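Valine-pyruvate aminotransferase (Salmonella typhimurium, PDB 3G7Q) catalyses the pyridoxal-phosphate-dependent transfer of an amino group from L-valine to pyruvate, yielding 3-methyl-2-oxobutanoate and L-alanine, and probably serves alanine biosynthesis. Local coordinates at residues A[227-232]-A[338-343]; A[309-314]-A[391-396]. One frame throughout, in Å; residues are numbered along the deposited sequence. Where two conformers were deposited one is given.

Contact 1 of 2, residues A[227-232]-A[338-343]; sequences PGIIFS and GAIFLW
I229 meets the loop leading into strand 341-345 through both its carbonyl and its side chain. From CB the side chain divides. CG2 lies beside the residue's own carbonyl carbon, because CG1 is turned to the backbone N (chi1 -51°), and it reaches the peptide after A339, 3.5 Å from A339 O. The other branch runs out extended through CG1 to CD1; the I229 and I340 side chains cross obliquely, and CD1 comes within 4.2 Å of I340 CG2. The same isoleucine also touches I307 and Y311 of helix 299-325.

The polar link is from backbone to backbone. A339 N donates to I229 O over 2.8 Å, nearly straight at 160° on the hydrogen, with the donor tilted 27° from the carbonyl plane. Lacking a side chain, G338 lets I229 O approach its CA to 3.2 Å. Next to this, I230 and G338 form an isolated beta bridge, and the I230 side chain points away from the partner segment. The F231 ring approaches the same backbone obliquely, with CD2 3.7 Å from G338 N and CE2 4.0 Å from A339 O. Farther along, I340 CG1 rests over one face of the F341 ring near its rim, where the chain enters strand 341-345.

I229 centres an inverse gamma turn, closed by a weak bond from I230 N to G228 O; its carbonyl faces A339 N. The contact thus joins a loop following strand 216-219 of the seven-stranded mixed sheet to the entrance of a strand in the six-stranded sheet, a buried junction between the two sheet-bearing parts of a class I aminotransferase.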
ATOM      1  N   PRO A 227      16.218 -11.457  -5.055  1.00 30.72           N
ATOM      2  CA  PRO A 227      17.437 -10.865  -5.621  1.00 31.89           C
ATOM      3  C   PRO A 227      18.713 -11.681  -5.505  1.00 32.39           C
ATOM      4  O   PRO A 227      19.754 -11.269  -6.020  1.00 34.44           O
ATOM      5  CB  PRO A 227      17.557  -9.567  -4.829  1.00 32.60           C
ATOM      6  CG  PRO A 227      17.087  -9.966  -3.475  1.00 35.21           C
ATOM      7  CD  PRO A 227      15.911 -10.879  -3.732  1.00 32.78           C
ATOM      8  N   GLY A 228      18.654 -12.841  -4.872  1.00 31.77           N
ATOM      9  CA  GLY A 228      19.816 -13.724  -4.822  1.00 33.55           C
ATOM     10  C   GLY A 228      20.943 -13.293  -3.909  1.00 33.01           C
ATOM     11  O   GLY A 228      22.078 -13.674  -4.115  1.00 34.30           O
ATOM     12  N   ILE A 229      20.617 -12.531  -2.877  1.00 33.17           N
ATOM     13  CA  ILE A 229      21.617 -12.089  -1.888  1.00 32.17           C
ATOM     14  C   ILE A 229      21.751 -13.186  -0.819  1.00 30.98           C
ATOM     15  O   ILE A 229      21.318 -13.024   0.353  1.00 30.80           O
ATOM     16  CB  ILE A 229      21.258 -10.720  -1.288  1.00 32.81           C
ATOM     17  CG1 ILE A 229      20.960  -9.667  -2.379  1.00 31.04           C
ATOM     18  CG2 ILE A 229      22.451 -10.223  -0.371  1.00 31.46           C
ATOM     19  CD1 ILE A 229      20.332  -8.385  -1.931  1.00 32.83           C
ATOM     20  N   ILE A 230      22.352 -14.281  -1.238  1.00 32.62           N
ATOM     21  CA  ILE A 230      22.563 -15.458  -0.412  1.00 33.25           C
ATOM     22  C   ILE A 230      23.916 -16.028  -0.731  1.00 33.68           C
ATOM     23  O   ILE A 230      24.284 -16.194  -1.912  1.00 33.69           O
ATOM     24  CB  ILE A 230      21.397 -16.478  -0.610  1.00 34.22           C
ATOM     25  CG1 ILE A 230      21.559 -17.664   0.330  1.00 35.00           C
ATOM     26  CG2 ILE A 230      21.318 -16.921  -2.099  1.00 34.54           C
ATOM     27  CD1 ILE A 230      20.313 -18.541   0.420  1.00 34.06           C
ATOM     28  N   PHE A 231      24.670 -16.345   0.322  1.00 31.59           N
ATOM     29  CA  PHE A 231      26.045 -16.805   0.212  1.00 33.42           C
ATOM     30  C   PHE A 231      26.257 -18.239   0.714  1.00 35.61           C
ATOM     31  O   PHE A 231      27.393 -18.685   0.917  1.00 38.98           O
ATOM     32  CB  PHE A 231      26.948 -15.860   1.004  1.00 31.98           C
ATOM     33  CG  PHE A 231      26.581 -14.386   0.853  1.00 29.52           C
ATOM     34  CD1 PHE A 231      26.463 -13.804  -0.403  1.00 33.48           C
ATOM     35  CD2 PHE A 231      26.384 -13.580   1.965  1.00 29.30           C
ATOM     36  CE1 PHE A 231      26.141 -12.493  -0.543  1.00 31.97           C
ATOM     37  CE2 PHE A 231      26.054 -12.270   1.821  1.00 35.57           C
ATOM     38  CZ  PHE A 231      25.912 -11.724   0.594  1.00 33.14           C
ATOM     39  N   SER A 232      25.182 -18.930   1.018  1.00 32.51           N
ATOM     40  CA  SER A 232      25.290 -20.261   1.531  1.00 30.79           C
ATOM     41  C   SER A 232      24.396 -21.153   0.721  1.00 32.43           C
ATOM     42  O   SER A 232      23.586 -20.665  -0.073  1.00 33.20           O
ATOM     43  CB  SER A 232      24.805 -20.290   2.973  1.00 35.45           C
ATOM     44  OG  SER A 232      23.437 -19.879   2.956  1.00 43.60           O
ATOM     45  N   GLY A 338      23.497 -14.560   4.101  1.00 31.06           N
ATOM     46  CA  GLY A 338      22.739 -13.833   3.125  1.00 31.27           C
ATOM     47  C   GLY A 338      22.258 -12.535   3.711  1.00 31.96           C
ATOM     48  O   GLY A 338      22.587 -12.188   4.860  1.00 30.46           O
ATOM     49  N   ALA A 339      21.454 -11.821   2.930  1.00 30.41           N
ATOM     50  CA  ALA A 339      20.942 -10.524   3.265  1.00 29.52           C
ATOM     51  C   ALA A 339      22.071  -9.463   3.394  1.00 29.65           C
ATOM     52  O   ALA A 339      23.219  -9.697   2.975  1.00 29.82           O
ATOM     53  CB  ALA A 339      19.979 -10.540   4.516  1.00 30.20           C
ATOM     54  N   ILE A 340      21.699  -8.315   3.922  1.00 30.23           N
ATOM     55  CA  ILE A 340      22.545  -7.109   3.847  1.00 29.99           C
ATOM     56  C   ILE A 340      22.991  -6.566   5.208  1.00 29.78           C
ATOM     57  O   ILE A 340      23.422  -5.399   5.318  1.00 30.13           O
ATOM     58  CB  ILE A 340      21.785  -5.990   3.043  1.00 29.61           C
ATOM     59  CG1 ILE A 340      20.487  -5.533   3.748  1.00 30.60           C
ATOM     60  CG2 ILE A 340      21.530  -6.471   1.572  1.00 30.99           C
ATOM     61  CD1 ILE A 340      19.782  -4.289   3.089  1.00 32.42           C
ATOM     62  N   PHE A 341      22.884  -7.423   6.220  1.00 29.86           N
ATOM     63  CA  PHE A 341      23.195  -7.045   7.589  1.00 29.79           C
ATOM     64  C   PHE A 341      24.295  -7.887   8.217  1.00 31.35           C
ATOM     65  O   PHE A 341      24.551  -8.997   7.798  1.00 30.36           O
ATOM     66  CB  PHE A 341      21.960  -7.249   8.476  1.00 30.53           C
ATOM     67  CG  PHE A 341      20.720  -6.588   7.938  1.00 29.58           C
ATOM     68  CD1 PHE A 341      20.523  -5.220   8.083  1.00 30.91           C
ATOM     69  CD2 PHE A 341      19.791  -7.323   7.236  1.00 31.80           C
ATOM     70  CE1 PHE A 341      19.395  -4.605   7.544  1.00 35.27           C
ATOM     71  CE2 PHE A 341      18.644  -6.695   6.687  1.00 32.54           C
ATOM     72  CZ  PHE A 341      18.455  -5.367   6.838  1.00 33.14           C
ATOM     73  N   LEU A 342      24.915  -7.314   9.238  1.00 29.00           N
ATOM     74  CA  LEU A 342      25.747  -8.064  10.147  1.00 29.11           C
ATOM     75  C   LEU A 342      25.094  -7.948  11.537  1.00 29.55           C
ATOM     76  O   LEU A 342      24.649  -6.868  11.974  1.00 29.94           O
ATOM     77  CB  LEU A 342      27.195  -7.597  10.163  1.00 28.41           C
ATOM     78  CG  LEU A 342      28.004  -7.903   8.910  1.00 30.25           C
ATOM     79  CD1 LEU A 342      29.401  -7.221   9.010  1.00 29.57           C
ATOM     80  CD2 LEU A 342      28.142  -9.415   8.681  1.00 31.36           C
ATOM     81  N   TRP A 343      25.015  -9.084  12.198  1.00 29.01           N
ATOM     82  CA  TRP A 343      24.460  -9.185  13.553  1.00 29.02           C
ATOM     83  C   TRP A 343      25.632  -9.420  14.476  1.00 27.99           C
ATOM     84  O   TRP A 343      26.327 -10.472  14.397  1.00 29.14           O
ATOM     85  CB  TRP A 343      23.463 -10.317  13.598  1.00 29.62           C
ATOM     86  CG  TRP A 343      22.789 -10.623  14.897  1.00 27.09           C
ATOM     87  CD1 TRP A 343      23.024 -11.672  15.716  1.00 29.09           C
ATOM     88  CD2 TRP A 343      21.668  -9.920  15.459  1.00 27.52           C
ATOM     89  NE1 TRP A 343      22.156 -11.655  16.761  1.00 29.37           N
ATOM     90  CE2 TRP A 343      21.307 -10.595  16.631  1.00 29.95           C
ATOM     91  CE3 TRP A 343      20.958  -8.772  15.092  1.00 29.32           C
ATOM     92  CZ2 TRP A 343      20.253 -10.177  17.449  1.00 29.17           C
ATOM     93  CZ3 TRP A 343      19.896  -8.360  15.889  1.00 29.22           C
ATOM     94  CH2 TRP A 343      19.559  -9.064  17.054  1.00 28.00           C
TER

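Contact 2 of 2, residues A[309-314]-A[391-396]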
ATOM      1  N   PRO A 309      27.496 -11.251  -6.199  1.00 31.04           N
ATOM      2  CA  PRO A 309      28.942 -11.013  -5.981  1.00 32.51           C
ATOM      3  C   PRO A 309      29.297  -9.670  -5.354  1.00 33.23           C
ATOM      4  O   PRO A 309      30.302  -9.565  -4.641  1.00 32.03           O
ATOM      5  CB  PRO A 309      29.550 -11.115  -7.381  1.00 33.53           C
ATOM      6  CG  PRO A 309      28.498 -11.597  -8.243  1.00 37.62           C
ATOM      7  CD  PRO A 309      27.191 -11.450  -7.625  1.00 33.03           C
ATOM      8  N   PHE A 310      28.521  -8.641  -5.670  1.00 30.21           N
ATOM      9  CA  PHE A 310      28.726  -7.332  -5.078  1.00 30.94           C
ATOM     10  C   PHE A 310      28.596  -7.410  -3.563  1.00 31.55           C
ATOM     11  O   PHE A 310      29.467  -6.934  -2.842  1.00 30.77           O
ATOM     12  CB  PHE A 310      27.718  -6.308  -5.614  1.00 29.87           C
ATOM     13  CG  PHE A 310      27.811  -4.960  -4.927  1.00 31.14           C
ATOM     14  CD1 PHE A 310      27.125  -4.705  -3.749  1.00 35.84           C
ATOM     15  CD2 PHE A 310      28.579  -3.958  -5.490  1.00 34.06           C
ATOM     16  CE1 PHE A 310      27.240  -3.437  -3.134  1.00 34.86           C
ATOM     17  CE2 PHE A 310      28.681  -2.731  -4.888  1.00 35.78           C
ATOM     18  CZ  PHE A 310      28.014  -2.483  -3.717  1.00 34.33           C
ATOM     19  N   TYR A 311      27.492  -7.977  -3.070  1.00 30.05           N
ATOM     20  CA  TYR A 311      27.282  -8.053  -1.633  1.00 30.71           C
ATOM     21  C   TYR A 311      28.252  -9.013  -0.954  1.00 31.93           C
ATOM     22  O   TYR A 311      28.651  -8.783   0.159  1.00 30.05           O
ATOM     23  CB  TYR A 311      25.843  -8.464  -1.325  1.00 28.98           C
ATOM     24  CG  TYR A 311      24.820  -7.357  -1.576  1.00 28.46           C
ATOM     25  CD1 TYR A 311      24.634  -6.352  -0.657  1.00 31.19           C
ATOM     26  CD2 TYR A 311      24.030  -7.339  -2.726  1.00 32.62           C
ATOM     27  CE1 TYR A 311      23.712  -5.379  -0.864  1.00 34.04           C
ATOM     28  CE2 TYR A 311      23.082  -6.337  -2.947  1.00 30.24           C
ATOM     29  CZ  TYR A 311      22.943  -5.355  -2.021  1.00 32.56           C
ATOM     30  OH  TYR A 311      22.020  -4.343  -2.179  1.00 33.48           O
ATOM     31  N   TYR A 312      28.601 -10.106  -1.615  1.00 30.25           N
ATOM     32  CA  TYR A 312      29.535 -11.069  -1.025  1.00 30.49           C
ATOM     33  C   TYR A 312      30.891 -10.390  -0.783  1.00 31.81           C
ATOM     34  O   TYR A 312      31.496 -10.500   0.298  1.00 32.05           O
ATOM     35  CB  TYR A 312      29.662 -12.274  -1.921  1.00 32.29           C
ATOM     36  CG  TYR A 312      30.592 -13.328  -1.357  1.00 33.05           C
ATOM     37  CD1 TYR A 312      30.267 -14.008  -0.193  1.00 39.48           C
ATOM     38  CD2 TYR A 312      31.771 -13.613  -1.981  1.00 39.25           C
ATOM     39  CE1 TYR A 312      31.126 -14.985   0.330  1.00 43.39           C
ATOM     40  CE2 TYR A 312      32.625 -14.575  -1.467  1.00 44.91           C
ATOM     41  CZ  TYR A 312      32.280 -15.254  -0.320  1.00 42.85           C
ATOM     42  OH  TYR A 312      33.144 -16.214   0.163  1.00 47.11           O
ATOM     43  N   GLN A 313      31.343  -9.619  -1.751  1.00 32.73           N
ATOM     44  CA  GLN A 313      32.608  -8.922  -1.559  1.00 32.25           C
ATOM     45  C   GLN A 313      32.516  -7.884  -0.458  1.00 30.27           C
ATOM     46  O   GLN A 313      33.462  -7.712   0.340  1.00 30.57           O
ATOM     47  CB  GLN A 313      33.005  -8.198  -2.815  1.00 35.02           C
ATOM     48  CG  GLN A 313      34.432  -7.705  -2.745  1.00 45.08           C
ATOM     49  CD  GLN A 313      34.667  -6.529  -3.620  1.00 65.79           C
ATOM     50  OE1 GLN A 313      35.273  -6.641  -4.691  1.00 69.36           O
ATOM     51  NE2 GLN A 313      34.175  -5.367  -3.172  1.00 78.73           N
ATOM     52  N   ARG A 314      31.399  -7.175  -0.438  0.50 31.05           N
ATOM     53  CA  ARG A 314      31.196  -6.116   0.536  0.50 31.48           C
ATOM     54  C   ARG A 314      31.081  -6.664   1.969  0.50 30.86           C
ATOM     55  O   ARG A 314      31.605  -6.056   2.899  0.50 29.55           O
ATOM     56  CB  ARG A 314      29.994  -5.248   0.135  0.50 31.94           C
ATOM     57  CG  ARG A 314      29.950  -3.876   0.785  0.50 33.79           C
ATOM     58  CD  ARG A 314      31.223  -3.036   0.407  0.50 41.71           C
ATOM     59  NE  ARG A 314      31.245  -2.567  -0.980  0.50 46.29           N
ATOM     60  CZ  ARG A 314      30.665  -1.445  -1.413  0.50 41.85           C
ATOM     61  NH1 ARG A 314      29.975  -0.657  -0.597  0.50 35.19           N
ATOM     62  NH2 ARG A 314      30.755  -1.106  -2.684  0.50 50.22           N
ATOM     63  N   ASN A 391      24.000  -2.487   9.041  1.00 30.72           N
ATOM     64  CA  ASN A 391      23.862  -2.662   7.590  1.00 30.70           C
ATOM     65  C   ASN A 391      25.269  -2.522   7.023  1.00 32.89           C
ATOM     66  O   ASN A 391      25.936  -1.530   7.322  1.00 33.57           O
ATOM     67  CB  ASN A 391      22.903  -1.607   7.042  1.00 32.42           C
ATOM     68  CG  ASN A 391      22.641  -1.757   5.561  1.00 37.48           C
ATOM     69  OD1 ASN A 391      23.563  -2.001   4.784  1.00 34.31           O
ATOM     70  ND2 ASN A 391      21.367  -1.561   5.154  1.00 34.43           N
ATOM     71  N   TYR A 392      25.752  -3.518   6.274  1.00 32.94           N
ATOM     72  CA  TYR A 392      27.153  -3.478   5.746  1.00 34.77           C
ATOM     73  C   TYR A 392      27.308  -2.832   4.361  1.00 35.15           C
ATOM     74  O   TYR A 392      28.413  -2.829   3.798  1.00 38.25           O
ATOM     75  CB  TYR A 392      27.777  -4.885   5.744  1.00 32.48           C
ATOM     76  CG  TYR A 392      27.156  -5.904   4.807  1.00 31.73           C
ATOM     77  CD1 TYR A 392      27.476  -5.914   3.449  1.00 30.54           C
ATOM     78  CD2 TYR A 392      26.290  -6.873   5.284  1.00 31.23           C
ATOM     79  CE1 TYR A 392      26.911  -6.824   2.583  1.00 29.59           C
ATOM     80  CE2 TYR A 392      25.759  -7.826   4.435  1.00 33.16           C
ATOM     81  CZ  TYR A 392      26.053  -7.781   3.084  1.00 31.06           C
ATOM     82  OH  TYR A 392      25.495  -8.707   2.228  1.00 30.55           O
ATOM     83  N   VAL A 393      26.233  -2.282   3.838  1.00 36.47           N
ATOM     84  CA  VAL A 393      26.210  -1.639   2.514  1.00 42.67           C
ATOM     85  C   VAL A 393      26.857  -0.252   2.384  1.00 46.36           C
ATOM     86  O   VAL A 393      27.413   0.046   1.324  1.00 48.68           O
ATOM     87  CB  VAL A 393      24.737  -1.490   2.018  1.00 45.83           C
ATOM     88  CG1 VAL A 393      24.631  -0.487   0.888  1.00 56.49           C
ATOM     89  CG2 VAL A 393      24.181  -2.823   1.650  1.00 45.81           C
ATOM     90  N   PRO A 394      26.768   0.613   3.413  1.00 45.52           N
ATOM     91  CA  PRO A 394      27.368   1.954   3.247  1.00 46.37           C
ATOM     92  C   PRO A 394      28.857   1.938   2.863  1.00 46.57           C
ATOM     93  O   PRO A 394      29.549   0.941   3.032  1.00 44.63           O
ATOM     94  CB  PRO A 394      27.168   2.593   4.618  1.00 46.08           C
ATOM     95  CG  PRO A 394      25.973   1.919   5.142  1.00 45.40           C
ATOM     96  CD  PRO A 394      26.137   0.486   4.725  1.00 44.41           C
ATOM     97  N   GLU A 395      29.350   3.068   2.351  0.80 49.58           N
ATOM     98  CA  GLU A 395      30.734   3.097   1.881  0.80 50.01           C
ATOM     99  C   GLU A 395      31.712   2.748   3.003  0.80 47.65           C
ATOM    100  O   GLU A 395      31.497   3.104   4.159  0.80 44.48           O
ATOM    101  CB  GLU A 395      31.084   4.445   1.236  0.80 53.48           C
ATOM    102  CG  GLU A 395      30.283   4.747  -0.054  0.80 58.45           C
ATOM    103  CD  GLU A 395      30.415   3.649  -1.108  0.80 62.26           C
ATOM    104  OE1 GLU A 395      31.529   3.136  -1.333  0.80 64.00           O
ATOM    105  OE2 GLU A 395      29.389   3.287  -1.712  0.80 74.18           O
ATOM    106  N   PRO A 396      32.778   2.041   2.660  1.00 44.08           N
ATOM    107  CA  PRO A 396      33.758   1.574   3.665  1.00 46.14           C
ATOM    108  C   PRO A 396      34.400   2.630   4.569  1.00 44.48           C
ATOM    109  O   PRO A 396      34.794   2.305   5.707  1.00 40.40           O
ATOM    110  CB  PRO A 396      34.835   0.872   2.833  1.00 47.60           C
ATOM    111  CG  PRO A 396      34.557   1.206   1.438  1.00 47.70           C
ATOM    112  CD  PRO A 396      33.138   1.584   1.306  1.00 48.66           C
TER
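The hydroxyl of Y392 donates a hydrogen bond to A339 O and also lies 3.6 Å from Y311 CB. The bond satisfies the hydroxyl of this buried tyrosine where it meets the helix. The two tyrosine side chains cross at about a right angle. Y392 CE1 comes to the edge of the Y311 ring, in its plane, at 4.0 Å from CD1, and the same CE1 passes 3.6 Å from the backbone O of Y311. With chi1 at 66°, CG of Y392 stands between its own N and carbonyl carbon, which turns the ring back against the helix.

V393 takes the next place along the same ring edge: its CG2 lies 3.6 Å from Y311 CE1. Beyond it, the Y311 hydroxyl accepts from A42 N, tying the far end of the ring to another loop, and F310 CD1 covers one ring face over its centre. The valine is itself held by an Asx turn, in which V393 N donates to N391 OD1 over 2.8 Å at 158°, in the carbonyl plane. N391 ND2 in turn serves G38 O and N40 O.

At the outer end, R314 brings CG to 3.5 Å from Y392 O. Its chain bends at chi2 and chi3, and in the conformer given V393 O lies 3.3 Å from NH1, near the guanidinium plane at its edge. F310 CZ lies over one face of the guanidinium, offset toward the rim, and the guanidinium and Y392 ring planes are 68° apart. E395 OE2, 4.1 Å from R314 NH1, is beyond salt-bridge range, and any attraction is probably mild.

The contact lays the middle of helix 299-325 against the link between strand 387-391 and helix 396-416, with E395 at the N-cap position of the latter.

Contact 1 is the buried one, its centre about 9 Å from the centre of the chain; the centre of contact 2 is about 16 Å from the centre of the chain, and this contact runs from a buried tyrosine pair to exposed residues near P396. The two contact centres lie about 10 Å apart, and their segments alternate along the chain. A backbone bond of 3.1 Å between I340 O and Y392 N links the residue just before strand 341-345 to the one just after strand 387-391. Y311 takes part in both neighbourhoods, touching I229 and I340 as well as Y392 and V393. Contact 1 relies on a main-chain bond and aliphatic branches, whereas contact 2 packs tyrosines and adds charged groups toward solvent.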